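Local coordinates for inositol monophosphatase (Zymomonas mobilis, PDB 4N81), which probably acts as a magnesium-dependent phosphatase of the inositol monophosphatase superfamily, removing phosphate from small phosphorylated substrates, at residues L16-A21 against Q124-G129. Sequence-based numbering, arbitrary orientation.
Sequences LADVAA and QERWVG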
loop_
_atom_site.group_PDB
_atom_site.type_symbol
_atom_site.label_atom_id
_atom_site.label_comp_id
_atom_site.label_asym_id
_atom_site.label_seq_id
_atom_site.Cartn_x
_atom_site.Cartn_y
_atom_site.Cartn_z
ATOM N N LEU A 16 19.217 -13.956 9.308
ATOM C CA LEU A 16 18.770 -14.225 7.949
ATOM C C LEU A 16 18.017 -13.019 7.418
ATOM O O LEU A 16 18.184 -12.618 6.259
ATOM C CB LEU A 16 17.868 -15.465 7.928
ATOM C CG LEU A 16 18.544 -16.769 8.402
ATOM C CD1 LEU A 16 17.503 -17.861 8.400
ATOM C CD2 LEU A 16 19.710 -17.176 7.508
ATOM N N ALA A 17 17.218 -12.388 8.273
ATOM C CA ALA A 17 16.476 -11.232 7.782
ATOM C C ALA A 17 17.411 -10.091 7.428
ATOM O O ALA A 17 17.182 -9.390 6.403
ATOM C CB ALA A 17 15.379 -10.763 8.774
ATOM N N ASP A 18 18.473 -9.929 8.222
ATOM C CA ASP A 18 19.449 -8.858 7.953
ATOM C C ASP A 18 20.198 -9.089 6.641
ATOM O O ASP A 18 20.400 -8.170 5.819
ATOM C CB ASP A 18 20.533 -8.796 9.048
ATOM C CG ASP A 18 19.982 -8.332 10.394
ATOM O OD1 ASP A 18 18.847 -7.795 10.416
ATOM O OD2 ASP A 18 20.703 -8.499 11.415
ATOM N N VAL A 19 20.574 -10.349 6.432
ATOM C CA VAL A 19 21.315 -10.686 5.233
ATOM C C VAL A 19 20.451 -10.462 3.982
ATOM O O VAL A 19 20.891 -9.827 2.945
ATOM C CB VAL A 19 21.828 -12.133 5.368
ATOM C CG1 VAL A 19 22.267 -12.689 4.027
ATOM C CG2 VAL A 19 22.971 -12.180 6.446
ATOM N N ALA A 20 19.200 -10.913 4.095
ATOM C CA ALA A 20 18.287 -10.706 2.969
ATOM C C ALA A 20 18.048 -9.207 2.700
ATOM O O ALA A 20 18.012 -8.757 1.522
ATOM C CB ALA A 20 16.921 -11.415 3.246
ATOM N N ALA A 21 17.936 -8.416 3.784
ATOM C CA ALA A 21 17.601 -7.005 3.635
ATOM C C ALA A 21 18.712 -6.309 2.874
ATOM O O ALA A 21 18.445 -5.489 1.976
ATOM C CB ALA A 21 17.434 -6.305 5.010
ATOM N N GLN A 124 12.515 -0.566 7.570
ATOM C CA GLN A 124 13.033 -1.201 8.793
ATOM C C GLN A 124 11.911 -1.448 9.807
ATOM O O GLN A 124 11.923 -0.922 10.920
ATOM C CB GLN A 124 14.135 -0.349 9.434
ATOM C CG GLN A 124 15.061 0.275 8.435
ATOM C CD GLN A 124 16.102 -0.673 8.017
ATOM O OE1 GLN A 124 15.803 -1.813 7.637
ATOM N NE2 GLN A 124 17.362 -0.242 8.111
ATOM N N GLU A 125 10.944 -2.244 9.396
ATOM C CA GLU A 125 9.866 -2.631 10.280
ATOM C C GLU A 125 9.937 -4.150 10.343
ATOM O O GLU A 125 9.828 -4.829 9.301
ATOM C CB GLU A 125 8.541 -2.234 9.625
ATOM C CG GLU A 125 8.480 -0.709 9.345
ATOM C CD GLU A 125 7.146 -0.270 8.695
ATOM O OE1 GLU A 125 6.415 0.568 9.293
ATOM O OE2 GLU A 125 6.869 -0.760 7.577
ATOM N N ARG A 126 10.030 -4.676 11.564
ATOM C CA ARG A 126 10.248 -6.097 11.741
ATOM C C ARG A 126 9.303 -6.662 12.810
ATOM O O ARG A 126 9.314 -6.211 13.975
ATOM C CB ARG A 126 11.704 -6.373 12.148
ATOM C CG ARG A 126 11.981 -7.892 12.277
ATOM C CD ARG A 126 13.500 -8.205 12.458
ATOM N NE ARG A 126 14.247 -7.747 11.288
ATOM C CZ ARG A 126 15.558 -7.920 11.095
ATOM N NH1 ARG A 126 16.314 -8.564 11.989
ATOM N NH2 ARG A 126 16.109 -7.441 9.984
ATOM N N TRP A 127 8.469 -7.609 12.385
ATOM C CA TRP A 127 7.575 -8.344 13.285
ATOM C C TRP A 127 8.232 -9.691 13.616
ATOM O O TRP A 127 8.706 -10.348 12.691
ATOM C CB TRP A 127 6.291 -8.679 12.512
ATOM C CG TRP A 127 5.346 -7.536 12.250
ATOM C CD1 TRP A 127 4.211 -7.211 12.998
ATOM C CD2 TRP A 127 5.421 -6.582 11.182
ATOM N NE1 TRP A 127 3.613 -6.077 12.449
ATOM C CE2 TRP A 127 4.308 -5.697 11.323
ATOM C CE3 TRP A 127 6.336 -6.357 10.132
ATOM C CZ2 TRP A 127 4.049 -4.655 10.399
ATOM C CZ3 TRP A 127 6.088 -5.309 9.227
ATOM C CH2 TRP A 127 4.950 -4.476 9.362
ATOM N N VAL A 128 8.246 -10.099 14.898
ATOM C CA VAL A 128 8.801 -11.401 15.271
ATOM C C VAL A 128 7.769 -12.129 16.124
ATOM O O VAL A 128 7.342 -11.598 17.165
ATOM C CB VAL A 128 10.066 -11.245 16.132
ATOM C CG1 VAL A 128 10.674 -12.639 16.431
ATOM C CG2 VAL A 128 11.069 -10.336 15.403
ATOM N N GLY A 129 7.390 -13.346 15.708
ATOM C CA GLY A 129 6.471 -14.169 16.490
ATOM C C GLY A 129 7.081 -15.522 16.808
ATOM O O GLY A 129 7.879 -16.059 16.009
#
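R126 reaches from strand 125-130 to A17 and D18 on helix 7-24, joining the large mixed sheet of the inositol monophosphatase fold to one of the two helices, 7-24 and 42-61, that pack beside it. The backbones stay well apart, A17 CA and R126 CA being 9.0 Å from each other, and a long side chain suits that gap. With CG anti to the backbone N (chi1 -177°), the R126 chain runs out toward the helix, then bends at chi3 to present its guanidinium group.

The tight part lies at A17. Its CB sits over the centre of one guanidinium face, 3.6 Å from R126 NH2; a methyl is small enough to let the flat group lie against the helix. R126 NH1 also hydrogen-bonds to H14 ND1, and NE to N119 OD1, helping to fix the group's rotation. A17 also touches I105 of strand 102-109.

The solvent side is at D18, exposed on the helix surface, where a short acid can meet the arginine while probably keeping some contact with water. Its side chain crosses that of R126 at about a right angle, and the carboxylate and guanidinium planes are 38° apart. An alanine in place of R126 is likely to leave D18 without its cationic mate and open a gap beside the A17 methyl.

The salt bridge is end-on yet converges on one oxygen: D18 OD1 takes R126 NH2 at 2.8 Å, nearly along its C-O axis and with an N-H...O angle of 152°, and R126 NH1 at 3.1 Å, in a more bent bond from above the carboxylate plane.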